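Local coordinates for protein glutathione S-transferase (Cupriavidus metallidurans, PDB 4MK3) that binds a glutathione sulfinic acid and probably acts as a glutathione transferase, joining glutathione to electrophilic substrates, at residues T30-E43 with Y175-Y188. Numbering follows the deposited sequence.
With GSF (L-gamma-glutamyl-3-sulfino-L-alanylglycine), chain E.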
loop_
_atom_site.group_PDB
_atom_site.type_symbol
_atom_site.label_atom_id
_atom_site.label_comp_id
_atom_site.label_asym_id
_atom_site.label_seq_id
_atom_site.Cartn_x
_atom_site.Cartn_y
_atom_site.Cartn_z
ATOM N N THR A 30 14.678 -9.489 -7.840
ATOM C CA THR A 30 15.032 -9.061 -6.477
ATOM C C THR A 30 13.861 -8.420 -5.740
ATOM O O THR A 30 13.820 -8.484 -4.508
ATOM C CB THR A 30 16.215 -8.057 -6.487
ATOM O OG1 THR A 30 15.926 -6.977 -7.384
ATOM C CG2 THR A 30 17.472 -8.738 -6.931
ATOM N N SER A 31 12.899 -7.848 -6.464
ATOM C CA SER A 31 11.802 -7.093 -5.855
ATOM C C SER A 31 11.032 -7.974 -4.883
ATOM O O SER A 31 10.489 -9.000 -5.294
ATOM C CB SER A 31 10.832 -6.551 -6.912
ATOM O OG SER A 31 9.605 -6.101 -6.313
ATOM N N PRO A 32 10.959 -7.567 -3.602
ATOM C CA PRO A 32 10.243 -8.426 -2.645
ATOM C C PRO A 32 8.737 -8.347 -2.810
ATOM O O PRO A 32 8.023 -9.316 -2.522
ATOM C CB PRO A 32 10.707 -7.886 -1.297
ATOM C CG PRO A 32 11.075 -6.470 -1.538
ATOM C CD PRO A 32 11.635 -6.436 -2.935
ATOM N N TYR A 33 8.239 -7.210 -3.289
ATOM C CA TYR A 33 6.822 -7.092 -3.603
ATOM C C TYR A 33 6.479 -7.977 -4.788
ATOM O O TYR A 33 5.418 -8.603 -4.816
ATOM C CB TYR A 33 6.451 -5.635 -3.924
ATOM C CG TYR A 33 6.861 -4.587 -2.899
ATOM C CD1 TYR A 33 6.057 -4.263 -1.829
ATOM C CD2 TYR A 33 8.022 -3.873 -3.083
ATOM C CE1 TYR A 33 6.451 -3.263 -0.933
ATOM C CE2 TYR A 33 8.420 -2.905 -2.225
ATOM C CZ TYR A 33 7.642 -2.594 -1.156
ATOM O OH TYR A 33 8.050 -1.590 -0.311
ATOM N N ALA A 34 7.349 -7.996 -5.785
ATOM C CA ALA A 34 7.129 -8.873 -6.915
ATOM C C ALA A 34 7.283 -10.332 -6.497
ATOM O O ALA A 34 6.571 -11.202 -7.002
ATOM C CB ALA A 34 8.085 -8.550 -8.048
ATOM N N ARG A 35 8.165 -10.606 -5.531
ATOM C CA ARG A 35 8.328 -11.990 -5.086
ATOM C C ARG A 35 7.050 -12.494 -4.437
ATOM O O ARG A 35 6.650 -13.629 -4.644
ATOM C CB ARG A 35 9.495 -12.172 -4.124
ATOM C CG ARG A 35 9.755 -13.651 -3.839
ATOM C CD ARG A 35 10.744 -13.872 -2.744
ATOM N NE ARG A 35 11.157 -15.269 -2.680
ATOM C CZ ARG A 35 12.104 -15.718 -1.886
ATOM N NH1 ARG A 35 12.698 -14.887 -1.029
ATOM N NH2 ARG A 35 12.473 -16.984 -1.933
ATOM N N LYS A 36 6.401 -11.635 -3.660
ATOM C CA LYS A 36 5.113 -11.991 -3.080
ATOM C C LYS A 36 4.116 -12.437 -4.142
ATOM O O LYS A 36 3.444 -13.467 -4.012
ATOM C CB LYS A 36 4.560 -10.815 -2.258
ATOM C CG LYS A 36 3.172 -11.052 -1.670
ATOM C CD LYS A 36 2.667 -9.864 -0.838
ATOM C CE LYS A 36 2.538 -8.630 -1.704
ATOM N NZ LYS A 36 1.874 -7.492 -1.008
ATOM N N VAL A 37 4.020 -11.668 -5.229
ATOM C CA VAL A 37 3.126 -12.011 -6.318
ATOM C C VAL A 37 3.543 -13.308 -7.008
ATOM O O VAL A 37 2.716 -14.148 -7.313
ATOM C CB VAL A 37 3.060 -10.862 -7.337
ATOM C CG1 VAL A 37 2.386 -11.325 -8.636
ATOM C CG2 VAL A 37 2.371 -9.649 -6.720
ATOM N N ARG A 38 4.831 -13.471 -7.255
ATOM C CA ARG A 38 5.304 -14.680 -7.891
ATOM C C ARG A 38 5.046 -15.916 -7.031
ATOM O O ARG A 38 4.691 -16.972 -7.552
ATOM C CB ARG A 38 6.773 -14.550 -8.235
ATOM C CG ARG A 38 7.047 -13.419 -9.203
ATOM C CD ARG A 38 8.508 -13.279 -9.425
ATOM N NE ARG A 38 9.042 -14.466 -10.058
ATOM C CZ ARG A 38 10.298 -14.854 -9.944
ATOM N NH1 ARG A 38 11.114 -14.152 -9.186
ATOM N NH2 ARG A 38 10.723 -15.942 -10.574
ATOM N N VAL A 39 5.204 -15.780 -5.723
ATOM C CA VAL A 39 4.880 -16.890 -4.822
ATOM C C VAL A 39 3.390 -17.231 -4.908
ATOM O O VAL A 39 3.028 -18.398 -5.012
ATOM C CB VAL A 39 5.326 -16.591 -3.384
ATOM C CG1 VAL A 39 4.713 -17.596 -2.398
ATOM C CG2 VAL A 39 6.859 -16.597 -3.297
ATOM N N VAL A 40 2.530 -16.217 -4.891
ATOM C CA VAL A 40 1.113 -16.458 -5.027
ATOM C C VAL A 40 0.848 -17.181 -6.354
ATOM O O VAL A 40 0.162 -18.196 -6.401
ATOM C CB VAL A 40 0.306 -15.145 -4.966
ATOM C CG1 VAL A 40 -1.143 -15.389 -5.367
ATOM C CG2 VAL A 40 0.384 -14.555 -3.552
ATOM N N LEU A 41 1.383 -16.671 -7.457
ATOM C CA LEU A 41 1.128 -17.313 -8.745
ATOM C C LEU A 41 1.607 -18.758 -8.787
ATOM O O LEU A 41 0.951 -19.624 -9.342
ATOM C CB LEU A 41 1.756 -16.516 -9.884
ATOM C CG LEU A 41 1.122 -15.135 -10.080
ATOM C CD1 LEU A 41 2.000 -14.246 -10.927
ATOM C CD2 LEU A 41 -0.238 -15.273 -10.740
ATOM N N ALA A 42 2.748 -19.033 -8.171
ATOM C CA ALA A 42 3.257 -20.395 -8.110
ATOM C C ALA A 42 2.362 -21.297 -7.251
ATOM O O ALA A 42 2.045 -22.416 -7.637
ATOM C CB ALA A 42 4.663 -20.393 -7.566
ATOM N N GLU A 43 1.969 -20.794 -6.087
ATOM C CA GLU A 43 1.107 -21.581 -5.205
ATOM C C GLU A 43 -0.214 -21.928 -5.896
ATOM O O GLU A 43 -0.739 -23.040 -5.716
ATOM C CB GLU A 43 0.813 -20.827 -3.904
ATOM C CG GLU A 43 2.012 -20.541 -3.016
ATOM C CD GLU A 43 2.525 -21.719 -2.220
ATOM O OE1 GLU A 43 1.906 -22.808 -2.258
ATOM O OE2 GLU A 43 3.561 -21.555 -1.530
ATOM N N TYR A 175 -1.682 -21.957 6.018
ATOM C CA TYR A 175 -0.857 -21.052 5.219
ATOM C C TYR A 175 -1.746 -20.124 4.399
ATOM O O TYR A 175 -2.679 -20.579 3.731
ATOM C CB TYR A 175 -0.027 -21.916 4.294
ATOM C CG TYR A 175 0.942 -21.256 3.326
ATOM C CD1 TYR A 175 2.167 -20.772 3.741
ATOM C CD2 TYR A 175 0.650 -21.211 1.982
ATOM C CE1 TYR A 175 3.057 -20.237 2.843
ATOM C CE2 TYR A 175 1.541 -20.676 1.075
ATOM C CZ TYR A 175 2.745 -20.206 1.519
ATOM O OH TYR A 175 3.661 -19.715 0.625
ATOM N N THR A 176 -1.446 -18.836 4.487
ATOM C CA THR A 176 -2.199 -17.800 3.786
ATOM C C THR A 176 -1.249 -16.763 3.205
ATOM O O THR A 176 -0.029 -16.816 3.361
ATOM C CB THR A 176 -3.156 -17.045 4.748
ATOM O OG1 THR A 176 -2.387 -16.281 5.685
ATOM C CG2 THR A 176 -4.109 -17.990 5.481
ATOM N N LEU A 177 -1.848 -15.786 2.535
ATOM C CA LEU A 177 -1.084 -14.656 2.032
ATOM C C LEU A 177 -0.307 -13.945 3.135
ATOM O O LEU A 177 0.725 -13.329 2.863
ATOM C CB LEU A 177 -2.044 -13.688 1.332
ATOM C CG LEU A 177 -1.448 -12.402 0.744
ATOM C CD1 LEU A 177 -0.408 -12.703 -0.321
ATOM C CD2 LEU A 177 -2.565 -11.537 0.159
ATOM N N ALA A 178 -0.781 -14.006 4.386
ATOM C CA ALA A 178 -0.019 -13.436 5.476
ATOM C C ALA A 178 1.385 -14.025 5.551
ATOM O O ALA A 178 2.388 -13.298 5.680
ATOM C CB ALA A 178 -0.756 -13.650 6.803
ATOM N N ASP A 179 1.448 -15.351 5.480
ATOM C CA ASP A 179 2.729 -16.045 5.530
ATOM C C ASP A 179 3.594 -15.727 4.338
ATOM O O ASP A 179 4.805 -15.514 4.479
ATOM C CB ASP A 179 2.447 -17.543 5.633
ATOM C CG ASP A 179 1.563 -17.851 6.798
ATOM O OD1 ASP A 179 2.033 -17.730 7.963
ATOM O OD2 ASP A 179 0.376 -18.163 6.558
ATOM N N VAL A 180 2.995 -15.713 3.149
ATOM C CA VAL A 180 3.747 -15.337 1.948
ATOM C C VAL A 180 4.418 -13.974 2.138
ATOM O O VAL A 180 5.612 -13.815 1.886
ATOM C CB VAL A 180 2.823 -15.296 0.718
ATOM C CG1 VAL A 180 3.573 -14.824 -0.514
ATOM C CG2 VAL A 180 2.205 -16.642 0.444
ATOM N N ALA A 181 3.634 -13.009 2.583
ATOM C CA ALA A 181 4.097 -11.634 2.701
ATOM C C ALA A 181 5.218 -11.534 3.742
ATOM O O ALA A 181 6.261 -10.916 3.505
ATOM C CB ALA A 181 2.936 -10.730 3.019
ATOM N N VAL A 182 5.019 -12.147 4.900
ATOM C CA VAL A 182 6.029 -12.140 5.955
ATOM C C VAL A 182 7.304 -12.841 5.504
ATOM O O VAL A 182 8.404 -12.318 5.678
ATOM C CB VAL A 182 5.470 -12.756 7.263
ATOM C CG1 VAL A 182 6.588 -12.959 8.281
ATOM C CG2 VAL A 182 4.361 -11.865 7.834
ATOM N N GLY A 183 7.166 -13.986 4.837
ATOM C CA GLY A 183 8.313 -14.707 4.342
ATOM C C GLY A 183 9.141 -13.900 3.361
ATOM O O GLY A 183 10.376 -13.939 3.347
ATOM N N CYS A 184 8.450 -13.185 2.481
ATOM C CA CYS A 184 9.128 -12.324 1.518
ATOM C C CYS A 184 9.878 -11.172 2.188
ATOM O O CYS A 184 11.001 -10.810 1.769
ATOM C CB CYS A 184 8.142 -11.787 0.483
ATOM S SG CYS A 184 7.611 -13.067 -0.724
ATOM N N ALA A 185 9.283 -10.625 3.244
ATOM C CA ALA A 185 9.883 -9.528 3.989
ATOM C C ALA A 185 11.135 -10.009 4.723
ATOM O O ALA A 185 12.180 -9.359 4.665
ATOM C CB ALA A 185 8.866 -8.894 4.947
ATOM N N LEU A 186 11.030 -11.123 5.431
ATOM C CA LEU A 186 12.166 -11.604 6.197
ATOM C C LEU A 186 13.320 -12.015 5.292
ATOM O O LEU A 186 14.472 -11.700 5.558
ATOM C CB LEU A 186 11.748 -12.762 7.090
ATOM C CG LEU A 186 10.730 -12.463 8.184
ATOM C CD1 LEU A 186 10.378 -13.746 8.916
ATOM C CD2 LEU A 186 11.291 -11.396 9.131
ATOM N N ALA A 187 12.996 -12.674 4.171
ATOM C CA ALA A 187 14.013 -13.046 3.210
ATOM C C ALA A 187 14.674 -11.819 2.575
ATOM O O ALA A 187 15.862 -11.841 2.246
ATOM C CB ALA A 187 13.395 -13.945 2.111
ATOM N N TYR A 188 13.895 -10.753 2.390
ATOM C CA TYR A 188 14.467 -9.519 1.861
ATOM C C TYR A 188 15.487 -8.916 2.818
ATOM O O TYR A 188 16.546 -8.458 2.392
ATOM C CB TYR A 188 13.392 -8.493 1.524
ATOM C CG TYR A 188 13.955 -7.278 0.844
ATOM C CD1 TYR A 188 14.373 -7.329 -0.476
ATOM C CD2 TYR A 188 14.043 -6.064 1.503
ATOM C CE1 TYR A 188 14.893 -6.209 -1.107
ATOM C CE2 TYR A 188 14.543 -4.954 0.878
ATOM C CZ TYR A 188 14.951 -5.028 -0.427
ATOM O OH TYR A 188 15.483 -3.912 -1.068
HETATM C CB1 GSF E . 5.369 -0.994 -3.998
HETATM C CG1 GSF E . 6.224 -1.560 -5.124
HETATM C CD1 GSF E . 7.578 -0.889 -5.217
HETATM O OE1 GSF E . 7.881 0.106 -4.590
HETATM C C1 GSF E . 3.571 -2.693 -4.204
HETATM O O11 GSF E . 3.725 -3.390 -5.239
HETATM O O12 GSF E . 3.167 -3.245 -3.146
HETATM N N1 GSF E . 3.099 -0.514 -3.231
HETATM C CA1 GSF E . 3.880 -1.220 -4.243
HETATM N N2 GSF E . 8.499 -1.492 -6.060
HETATM C CA2 GSF E . 9.784 -0.913 -6.263
HETATM C CB2 GSF E . 10.752 -1.961 -6.706
HETATM S SG2 GSF E . 11.317 -3.008 -5.412
HETATM O O1S GSF E . 12.607 -3.558 -5.864
HETATM O O2S GSF E . 10.294 -4.067 -5.169
HETATM C C2 GSF E . 9.760 0.029 -7.448
HETATM O O2 GSF E . 9.245 -0.314 -8.509
HETATM N N3 GSF E . 10.353 1.277 -7.289
HETATM C CA3 GSF E . 10.407 2.180 -8.403
HETATM C C3 GSF E . 10.058 3.618 -8.002
HETATM O O31 GSF E . 10.286 4.542 -8.840
HETATM O O32 GSF E . 9.564 3.883 -6.886
HETATM O O HOH W 1 12.260 -11.936 -0.567
#
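Pro32 lies over one face of the Tyr188 ring, a CH-pi contact in which Pro32 CG sits 3.8 Å from the ring centroid, shifted toward the rim near Tyr188 CD1. A proline suits this first helical turn, where it needs no N-H to give and offers a compact, puckered apolar ring. One turn on, the thiol of Cys184, small enough for close helix approach, fits against the backbone of Lys36, its SG 3.5 Å from Lys36 N. Lys36 is the knob in a hole formed by Leu177, Val180, Ala181 and Cys184: its aliphatic stem fills the hole, and the bend at chi3 (62°) carries NZ out to Glu116 and Asp120. Helices 32-43 and 177-188, whose segment axes approach to 9.1 Å with N-to-C directions 140° apart, thus join the thioredoxin-like N-terminal domain to the all-helical C-terminal domain of the glutathione transferase fold. Ser31 caps the first helix through OG, which also meets the sulfinate. Beside it, the Tyr33 ring takes the ligand's CB1 over one face, 3.8 Å above its plane, and sulfinate O2S at its edge, while Tyr33 OH is hydrogen-bonded to Asp124; an alanine here would probably leave the glutamyl chain without its flat support and Asp124 without its hydroxyl partner. Farther along, Val39 and Val180 meet tip to tip, CG1 to CG1 at 3.5 Å. Beyond them Tyr175 OH gives a weak hydrogen bond to Glu43 OE2, which Arg215 and Ser217 also hold.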